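Local coordinates for regulatory protein RecX (Lactobacillus salivarius, PDB 3E3V) that probably modulates the activity of the recombinase RecA, here seen as a construct spanning three consecutive three-helix domains, at residues 19-24 and 53-58; 65-70 and 96-101; 73-78 and 104-109. One frame throughout, in Å; residues are numbered along the deposited sequence.

Contact 1 of 3, residues 19-24 and 53-58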
loop_
_atom_site.group_PDB
_atom_site.type_symbol
_atom_site.label_atom_id
_atom_site.label_comp_id
_atom_site.label_asym_id
_atom_site.label_seq_id
_atom_site.Cartn_x
_atom_site.Cartn_y
_atom_site.Cartn_z
ATOM N N LYS A 19 9.485 -3.484 29.520
ATOM C CA LYS A 19 8.451 -2.517 29.173
ATOM C C LYS A 19 8.384 -2.407 27.649
ATOM O O LYS A 19 7.321 -2.175 27.079
ATOM C CB LYS A 19 8.765 -1.145 29.787
ATOM C CG LYS A 19 8.824 -1.143 31.317
ATOM C CD LYS A 19 9.133 0.244 31.874
ATOM C CE LYS A 19 7.864 1.043 32.141
ATOM N NZ LYS A 19 7.053 0.421 33.235
ATOM N N GLY A 20 9.534 -2.582 27.004
ATOM C CA GLY A 20 9.599 -2.512 25.558
ATOM C C GLY A 20 8.842 -3.645 24.890
ATOM O O GLY A 20 8.105 -3.416 23.931
ATOM N N TYR A 21 9.020 -4.867 25.388
ATOM C CA TYR A 21 8.324 -6.026 24.832
ATOM C C TYR A 21 6.825 -5.941 25.069
ATOM O O TYR A 21 6.036 -6.394 24.238
ATOM C CB TYR A 21 8.846 -7.334 25.444
ATOM C CG TYR A 21 10.077 -7.897 24.757
ATOM C CD1 TYR A 21 10.048 -8.235 23.408
ATOM C CD2 TYR A 21 11.268 -8.096 25.461
ATOM C CE1 TYR A 21 11.164 -8.756 22.779
ATOM C CE2 TYR A 21 12.391 -8.616 24.835
ATOM C CZ TYR A 21 12.331 -8.947 23.493
ATOM O OH TYR A 21 13.432 -9.489 22.858
ATOM N N ASN A 22 6.436 -5.375 26.208
ATOM C CA ASN A 22 5.029 -5.243 26.550
ATOM C C ASN A 22 4.298 -4.267 25.631
ATOM O O ASN A 22 3.220 -4.572 25.121
ATOM C CB ASN A 22 4.883 -4.809 28.014
ATOM C CG ASN A 22 3.437 -4.584 28.420
ATOM O OD1 ASN A 22 3.014 -3.444 28.631
ATOM N ND2 ASN A 22 2.669 -5.665 28.526
ATOM N N ALA A 23 4.880 -3.094 25.416
ATOM C CA ALA A 23 4.253 -2.102 24.555
ATOM C C ALA A 23 4.164 -2.615 23.115
ATOM O O ALA A 23 3.195 -2.327 22.395
ATOM C CB ALA A 23 5.044 -0.800 24.606
ATOM N N ALA A 24 5.173 -3.382 22.703
ATOM C CA ALA A 24 5.212 -3.921 21.355
ATOM C C ALA A 24 4.052 -4.860 21.091
ATOM O O ALA A 24 3.389 -4.754 20.058
ATOM C CB ALA A 24 6.533 -4.646 21.110
ATOM N N SER A 53 16.640 -2.590 19.157
ATOM C CA SER A 53 17.149 -3.562 18.210
ATOM C C SER A 53 17.002 -4.994 18.709
ATOM O O SER A 53 16.718 -5.906 17.928
ATOM C CB SER A 53 18.618 -3.282 17.920
ATOM O OG SER A 53 19.154 -4.301 17.097
ATOM N N GLU A 54 17.215 -5.197 20.007
ATOM C CA GLU A 54 17.097 -6.531 20.587
ATOM C C GLU A 54 15.638 -6.975 20.502
ATOM O O GLU A 54 15.336 -8.099 20.104
ATOM C CB GLU A 54 17.559 -6.516 22.048
ATOM C CG GLU A 54 17.609 -7.888 22.711
ATOM C CD GLU A 54 17.860 -7.803 24.214
ATOM O OE1 GLU A 54 18.797 -7.081 24.623
ATOM O OE2 GLU A 54 17.119 -8.457 24.982
ATOM N N ILE A 55 14.737 -6.071 20.861
ATOM C CA ILE A 55 13.299 -6.335 20.831
ATOM C C ILE A 55 12.803 -6.603 19.411
ATOM O O ILE A 55 12.075 -7.566 19.169
ATOM C CB ILE A 55 12.525 -5.141 21.432
ATOM C CG1 ILE A 55 12.944 -4.959 22.890
ATOM C CG2 ILE A 55 11.012 -5.377 21.346
ATOM C CD1 ILE A 55 12.310 -3.766 23.572
ATOM N N ILE A 56 13.222 -5.762 18.469
ATOM C CA ILE A 56 12.816 -5.904 17.073
ATOM C C ILE A 56 13.242 -7.236 16.447
ATOM O O ILE A 56 12.448 -7.884 15.774
ATOM C CB ILE A 56 13.376 -4.745 16.202
ATOM C CG1 ILE A 56 12.795 -3.406 16.672
ATOM C CG2 ILE A 56 13.047 -4.985 14.721
ATOM C CD1 ILE A 56 11.288 -3.303 16.566
ATOM N N ASN A 57 14.493 -7.636 16.651
ATOM C CA ASN A 57 14.979 -8.896 16.098
ATOM C C ASN A 57 14.217 -10.082 16.663
ATOM O O ASN A 57 13.918 -11.041 15.950
ATOM C CB ASN A 57 16.468 -9.070 16.384
ATOM C CG ASN A 57 17.322 -8.148 15.548
ATOM O OD1 ASN A 57 17.176 -8.089 14.327
ATOM N ND2 ASN A 57 18.220 -7.419 16.200
ATOM N N LYS A 58 13.925 -10.025 17.953
ATOM C CA LYS A 58 13.182 -11.089 18.608
ATOM C C LYS A 58 11.787 -11.152 17.991
ATOM O O LYS A 58 11.295 -12.231 17.656
ATOM C CB LYS A 58 13.087 -10.816 20.113
ATOM C CG LYS A 58 12.292 -11.851 20.900
ATOM C CD LYS A 58 12.784 -13.254 20.631
ATOM C CE LYS A 58 12.477 -14.162 21.806
ATOM N NZ LYS A 58 13.170 -13.688 23.037
#

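Contact 2 of 3, residues 65-70 and 96-101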
loop_
_atom_site.group_PDB
_atom_site.type_symbol
_atom_site.label_atom_id
_atom_site.label_comp_id
_atom_site.label_asym_id
_atom_site.label_seq_id
_atom_site.Cartn_x
_atom_site.Cartn_y
_atom_site.Cartn_z
ATOM N N ILE A 65 6.756 -9.401 13.517
ATOM C CA ILE A 65 7.064 -8.281 12.641
ATOM C C ILE A 65 7.490 -8.981 11.362
ATOM O O ILE A 65 8.369 -9.848 11.383
ATOM C CB ILE A 65 8.233 -7.409 13.148
ATOM C CG1 ILE A 65 7.771 -6.544 14.320
ATOM C CG2 ILE A 65 8.756 -6.521 12.001
ATOM C CD1 ILE A 65 8.854 -5.634 14.860
ATOM N N ASN A 66 6.851 -8.629 10.257
ATOM C CA ASN A 66 7.163 -9.255 8.981
ATOM C C ASN A 66 6.717 -8.305 7.878
ATOM O O ASN A 66 5.556 -8.313 7.471
ATOM C CB ASN A 66 6.413 -10.584 8.856
ATOM C CG ASN A 66 6.835 -11.374 7.636
ATOM O OD1 ASN A 66 6.953 -10.831 6.534
ATOM N ND2 ASN A 66 7.050 -12.675 7.822
ATOM N N ASP A 67 7.651 -7.494 7.393
ATOM C CA ASP A 67 7.342 -6.522 6.364
ATOM C C ASP A 67 6.832 -7.095 5.040
ATOM O O ASP A 67 5.992 -6.474 4.383
ATOM C CB ASP A 67 8.550 -5.600 6.150
ATOM C CG ASP A 67 8.664 -4.531 7.238
ATOM O OD1 ASP A 67 7.791 -4.488 8.141
ATOM O OD2 ASP A 67 9.621 -3.724 7.194
ATOM N N LYS A 68 7.311 -8.269 4.637
ATOM C CA LYS A 68 6.829 -8.870 3.388
ATOM C C LYS A 68 5.334 -9.156 3.526
ATOM O O LYS A 68 4.548 -8.895 2.614
ATOM C CB LYS A 68 7.584 -10.167 3.088
ATOM C CG LYS A 68 6.983 -11.003 1.966
ATOM C CD LYS A 68 7.770 -12.300 1.792
ATOM C CE LYS A 68 6.856 -13.475 1.438
ATOM N NZ LYS A 68 6.162 -13.275 0.147
ATOM N N ASN A 69 4.945 -9.683 4.683
ATOM C CA ASN A 69 3.542 -9.977 4.939
ATOM C C ASN A 69 2.736 -8.678 5.098
ATOM O O ASN A 69 1.598 -8.589 4.650
ATOM C CB ASN A 69 3.402 -10.829 6.196
ATOM C CG ASN A 69 1.960 -11.103 6.540
ATOM O OD1 ASN A 69 1.218 -11.684 5.744
ATOM N ND2 ASN A 69 1.546 -10.684 7.726
ATOM N N TYR A 70 3.318 -7.677 5.750
ATOM C CA TYR A 70 2.617 -6.402 5.909
ATOM C C TYR A 70 2.269 -5.851 4.524
ATOM O O TYR A 70 1.110 -5.583 4.215
ATOM C CB TYR A 70 3.495 -5.369 6.620
ATOM C CG TYR A 70 2.761 -4.058 6.879
ATOM C CD1 TYR A 70 2.038 -3.863 8.059
ATOM C CD2 TYR A 70 2.746 -3.042 5.922
ATOM C CE1 TYR A 70 1.314 -2.682 8.284
ATOM C CE2 TYR A 70 2.022 -1.860 6.136
ATOM C CZ TYR A 70 1.313 -1.687 7.316
ATOM O OH TYR A 70 0.604 -0.525 7.539
ATOM N N LYS A 96 4.952 4.219 5.267
ATOM C CA LYS A 96 4.816 3.358 6.438
ATOM C C LYS A 96 6.160 2.738 6.812
ATOM O O LYS A 96 6.259 1.985 7.776
ATOM C CB LYS A 96 3.803 2.245 6.153
ATOM C CG LYS A 96 2.353 2.679 6.192
ATOM C CD LYS A 96 1.901 2.908 7.631
ATOM C CE LYS A 96 0.425 3.252 7.720
ATOM N NZ LYS A 96 -0.024 3.355 9.139
ATOM N N GLY A 97 7.192 3.036 6.035
ATOM C CA GLY A 97 8.504 2.489 6.329
ATOM C C GLY A 97 8.870 1.203 5.599
ATOM O O GLY A 97 9.816 0.521 5.993
ATOM N N ILE A 98 8.139 0.864 4.541
ATOM C CA ILE A 98 8.422 -0.343 3.773
ATOM C C ILE A 98 9.507 -0.087 2.723
ATOM O O ILE A 98 9.436 0.883 1.965
ATOM C CB ILE A 98 7.143 -0.864 3.064
ATOM C CG1 ILE A 98 6.092 -1.264 4.106
ATOM C CG2 ILE A 98 7.477 -2.051 2.165
ATOM C CD1 ILE A 98 6.513 -2.409 5.015
ATOM N N ASP A 99 10.508 -0.961 2.684
ATOM C CA ASP A 99 11.601 -0.841 1.725
ATOM C C ASP A 99 11.039 -0.877 0.313
ATOM O O ASP A 99 10.069 -1.584 0.049
ATOM C CB ASP A 99 12.594 -1.995 1.902
ATOM C CG ASP A 99 13.204 -2.039 3.299
ATOM O OD1 ASP A 99 13.894 -1.065 3.679
ATOM O OD2 ASP A 99 12.992 -3.050 4.014
ATOM N N ASP A 100 11.649 -0.118 -0.595
ATOM C CA ASP A 100 11.188 -0.078 -1.977
ATOM C C ASP A 100 11.154 -1.487 -2.545
ATOM O O ASP A 100 10.227 -1.853 -3.276
ATOM C CB ASP A 100 12.112 0.786 -2.841
ATOM C CG ASP A 100 12.035 2.258 -2.497
ATOM O OD1 ASP A 100 10.907 2.785 -2.398
ATOM O OD2 ASP A 100 13.103 2.893 -2.337
ATOM N N ASN A 101 12.173 -2.269 -2.204
ATOM C CA ASN A 101 12.289 -3.638 -2.679
ATOM C C ASN A 101 11.119 -4.504 -2.211
ATOM O O ASN A 101 10.571 -5.299 -2.976
ATOM C CB ASN A 101 13.619 -4.228 -2.200
ATOM C CG ASN A 101 13.857 -5.627 -2.723
ATOM O OD1 ASN A 101 13.260 -6.594 -2.243
ATOM N ND2 ASN A 101 14.723 -5.745 -3.725
HETATM O O HOH W 1 9.499 -1.265 8.239
HETATM O O HOH W 2 10.510 -2.729 4.878
#

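Contact 3 of 3, residues 73-78 and 104-109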
loop_
_atom_site.group_PDB
_atom_site.type_symbol
_atom_site.label_atom_id
_atom_site.label_comp_id
_atom_site.label_asym_id
_atom_site.label_seq_id
_atom_site.Cartn_x
_atom_site.Cartn_y
_atom_site.Cartn_z
ATOM N N SER A 73 -0.446 -7.857 2.425
ATOM C CA SER A 73 -1.825 -7.699 2.856
ATOM C C SER A 73 -2.311 -6.281 2.533
ATOM O O SER A 73 -3.477 -6.081 2.173
ATOM C CB SER A 73 -1.940 -7.978 4.351
ATOM O OG SER A 73 -1.107 -7.095 5.073
ATOM N N TYR A 74 -1.423 -5.298 2.646
ATOM C CA TYR A 74 -1.812 -3.931 2.321
ATOM C C TYR A 74 -2.223 -3.894 0.854
ATOM O O TYR A 74 -3.284 -3.375 0.519
ATOM C CB TYR A 74 -0.662 -2.951 2.554
ATOM C CG TYR A 74 -1.063 -1.509 2.258
ATOM C CD1 TYR A 74 -2.011 -0.854 3.050
ATOM C CD2 TYR A 74 -0.540 -0.829 1.160
ATOM C CE1 TYR A 74 -2.435 0.445 2.748
ATOM C CE2 TYR A 74 -0.956 0.472 0.848
ATOM C CZ TYR A 74 -1.904 1.096 1.645
ATOM O OH TYR A 74 -2.346 2.356 1.331
ATOM N N VAL A 75 -1.383 -4.462 -0.013
ATOM C CA VAL A 75 -1.653 -4.509 -1.452
ATOM C C VAL A 75 -2.975 -5.212 -1.758
ATOM O O VAL A 75 -3.775 -4.741 -2.566
ATOM C CB VAL A 75 -0.494 -5.231 -2.213
ATOM C CG1 VAL A 75 -0.937 -5.644 -3.627
ATOM C CG2 VAL A 75 0.709 -4.307 -2.300
ATOM N N ARG A 76 -3.221 -6.336 -1.100
ATOM C CA ARG A 76 -4.472 -7.060 -1.322
ATOM C C ARG A 76 -5.648 -6.188 -0.861
ATOM O O ARG A 76 -6.673 -6.094 -1.533
ATOM C CB ARG A 76 -4.451 -8.388 -0.549
ATOM C CG ARG A 76 -3.437 -9.402 -1.095
ATOM C CD ARG A 76 -3.757 -10.830 -0.638
ATOM N NE ARG A 76 -2.925 -11.836 -1.301
ATOM C CZ ARG A 76 -1.739 -12.243 -0.856
ATOM N NH1 ARG A 76 -1.243 -11.733 0.267
ATOM N NH2 ARG A 76 -1.042 -13.150 -1.534
ATOM N N THR A 77 -5.496 -5.552 0.291
ATOM C CA THR A 77 -6.540 -4.680 0.797
ATOM C C THR A 77 -6.875 -3.563 -0.198
ATOM O O THR A 77 -8.038 -3.392 -0.561
ATOM C CB THR A 77 -6.127 -4.082 2.151
ATOM O OG1 THR A 77 -6.082 -5.140 3.123
ATOM C CG2 THR A 77 -7.132 -3.011 2.611
ATOM N N MET A 78 -5.858 -2.827 -0.657
ATOM C CA MET A 78 -6.082 -1.742 -1.607
ATOM C C MET A 78 -6.669 -2.223 -2.943
ATOM O O MET A 78 -7.506 -1.542 -3.525
ATOM C CB MET A 78 -4.783 -0.948 -1.828
ATOM C CG MET A 78 -4.273 -0.210 -0.579
ATOM S SD MET A 78 -5.453 0.916 0.218
ATOM C CE MET A 78 -5.319 2.301 -0.866
ATOM N N GLU A 104 7.831 -3.334 -4.001
ATOM C CA GLU A 104 7.849 -3.801 -5.381
ATOM C C GLU A 104 7.515 -5.285 -5.504
ATOM O O GLU A 104 6.777 -5.685 -6.399
ATOM C CB GLU A 104 9.211 -3.480 -5.999
ATOM C CG GLU A 104 9.377 -1.990 -6.268
ATOM C CD GLU A 104 10.805 -1.584 -6.595
ATOM O OE1 GLU A 104 11.441 -2.245 -7.447
ATOM O OE2 GLU A 104 11.282 -0.583 -6.006
ATOM N N ASP A 105 8.050 -6.103 -4.605
ATOM C CA ASP A 105 7.745 -7.529 -4.629
ATOM C C ASP A 105 6.260 -7.726 -4.373
ATOM O O ASP A 105 5.590 -8.505 -5.049
ATOM C CB ASP A 105 8.517 -8.277 -3.544
ATOM C CG ASP A 105 9.956 -8.536 -3.923
ATOM O OD1 ASP A 105 10.305 -8.384 -5.118
ATOM O OD2 ASP A 105 10.737 -8.907 -3.021
ATOM N N ALA A 106 5.751 -7.013 -3.378
ATOM C CA ALA A 106 4.358 -7.119 -3.013
ATOM C C ALA A 106 3.410 -6.671 -4.119
ATOM O O ALA A 106 2.352 -7.280 -4.328
ATOM C CB ALA A 106 4.104 -6.323 -1.739
ATOM N N LEU A 107 3.785 -5.616 -4.834
ATOM C CA LEU A 107 2.936 -5.085 -5.895
ATOM C C LEU A 107 2.767 -6.035 -7.062
ATOM O O LEU A 107 1.874 -5.869 -7.893
ATOM C CB LEU A 107 3.462 -3.716 -6.350
ATOM C CG LEU A 107 2.953 -2.603 -5.415
ATOM C CD1 LEU A 107 3.751 -1.308 -5.591
ATOM C CD2 LEU A 107 1.461 -2.388 -5.710
ATOM N N ILE A 108 3.614 -7.052 -7.107
ATOM C CA ILE A 108 3.523 -8.052 -8.154
ATOM C C ILE A 108 2.145 -8.712 -8.106
ATOM O O ILE A 108 1.672 -9.245 -9.109
ATOM C CB ILE A 108 4.600 -9.136 -7.974
ATOM C CG1 ILE A 108 5.994 -8.504 -8.082
ATOM C CG2 ILE A 108 4.402 -10.230 -8.996
ATOM C CD1 ILE A 108 6.248 -7.781 -9.384
ATOM N N LEU A 109 1.499 -8.675 -6.942
ATOM C CA LEU A 109 0.173 -9.277 -6.804
ATOM C C LEU A 109 -0.887 -8.495 -7.569
ATOM O O LEU A 109 -1.927 -9.045 -7.932
ATOM C CB LEU A 109 -0.230 -9.375 -5.326
ATOM C CG LEU A 109 0.627 -10.272 -4.429
ATOM C CD1 LEU A 109 0.250 -10.039 -2.963
ATOM C CD2 LEU A 109 0.436 -11.747 -4.823
#

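Contact 1 of 3, residues 19-24 and 53-58
Y21 and I55 mark the closest backbone approach, CA to CA 6.4 Å, between two helical segments whose axes come within 10.0 Å and cross at -45°, both running in the same general sense. They belong to helix 14-29 and helix 49-61, the first and last helices of the first three-helix domain of RecX, which belongs to the helix-turn-helix clan.

The contact illustrates how one aromatic ring can span a helix pair. I55 lays its CG1 over the face of Y21, 4.1 Å from the ring centroid and only 9° off the ring normal, a CH-pi contact made almost squarely over the centre. The other branch, CG2, meets the same ring nearer its rim, 3.7 Å from CD1. Because I55 carries its CG1 branch fully extended, chi2 177°, CD1 runs on past the ring to the residue just before the tyrosine, 3.6 Å from G20 CA. That approach depends on the missing side chain: a CB built on G20 would stand just 2.3 Å from I55 CD1, so here the glycine backbone itself is the surface that receives the isoleucine.

Helix 49-61 points I56 away from this interface, toward V38 of helix 35-39 and L42 in the following loop, and thereby also joins the middle helix. At the far end of the tyrosine, the aliphatic base of K58 crosses the side chain at about a right angle, and its CB lies in the ring plane at the edge, tightly set 3.1 Å from Y21 OH.

Contact 2 of 3, residues 65-70 and 96-101
The ring of Y70 is approached at a slant by both of its neighbours across the contact, I98 and K96, while the carboxylate of D67 has an isoleucine methyl over one face. I98 CD1 lies 3.8 Å from D67 CG and nearly as close to both carboxylate oxygens, and the same methyl reaches Y70 CD2 at 3.9 Å, wedged between acid and ring. Farther out, the methylenes of K96 pass at about a right angle to Y70, with CD 3.7 Å from the tyrosine OH, before NZ goes on to a salt bridge with E37. Here the start of helix 67-81, capped by N66 OD1 accepting from N69 N, meets the link to helix 100-107, where G97 closes helix 86-94 in a Schellman motif.

Two waters join the polar groups. Both donate to D67 OD2, each at 2.7 Å; one also donates to G97 O, and the other accepts from D99 N and gives a weak bond to D99 OD2. With D67 OD1 taking the backbone N-H of R35, both carboxylate oxygens act as acceptors, and these donors probably favour the charged form of D67 and help offset the nearby carboxylate of D99, with water between the two.

Contact 3 of 3, residues 73-78 and 104-109
V75 points its forked side chain toward the facing segment, its two methyls spreading over A106, L107 and L109. This is where helix 67-81 packs on helix 100-107, the first and third helices of the second three-helix domain of RecX, and it shows how a small branched residue can seat one helix against another. V75 CG1, set anti to the backbone N by chi1 of 164°, touches the carbonyl A106 O at 3.7 Å and lies beside L109 CB. The second methyl, CG2, faces A106 CB and L107 CD2, each 4.0 Å away. L107 starts from the far side of its helix, with CB pointing away, yet its branched end comes round to cross V75 at about a right angle; it also touches I89 and K90, so the middle helix, 86-94, shares this seam. An alanine in place of V75 would lack both methyls and is likely to leave A106 CB and the end of L107 facing a gap.

Beside this apolar fork the contact changes character. R76 runs extended from CG to NE, and its guanidinium turns one face to L109. NH1 has in addition a long, weak ion pair with E72, one turn back on the same helix, whose side chain L109 also touches. The leucine approaches slantwise and sets one methyl over the centre of the flat group, an apolar branch laid on a charged one: L109 CD1 lies 3.6 Å from R76 CZ and 3.7 Å from R76 NH2, while L109 CD2 comes to 3.9 Å from R76 NH2.

How the contacts relate
Contacts 2 and 3 hold the same pair, helix 67-81 and helix 100-107, at successive levels and with centres 10 Å apart, whereas contact 1 is the corresponding pairing of first and last helices in the preceding domain. Contacts 1 and 3 are partly buried and mainly apolar, one built on an aromatic face, the other on a valine fork with a leucine methyl on the face of a guanidinium. Contact 2 lies at the surface and joins a methyl set between a carboxylate and a ring to water bridges and a lysine chain. One place where contacts 1 and 2 touch is I56 CD1, 3.8 Å from I65 CD1; contact 3 stays about 16 Å from contact 1 at the nearest atoms.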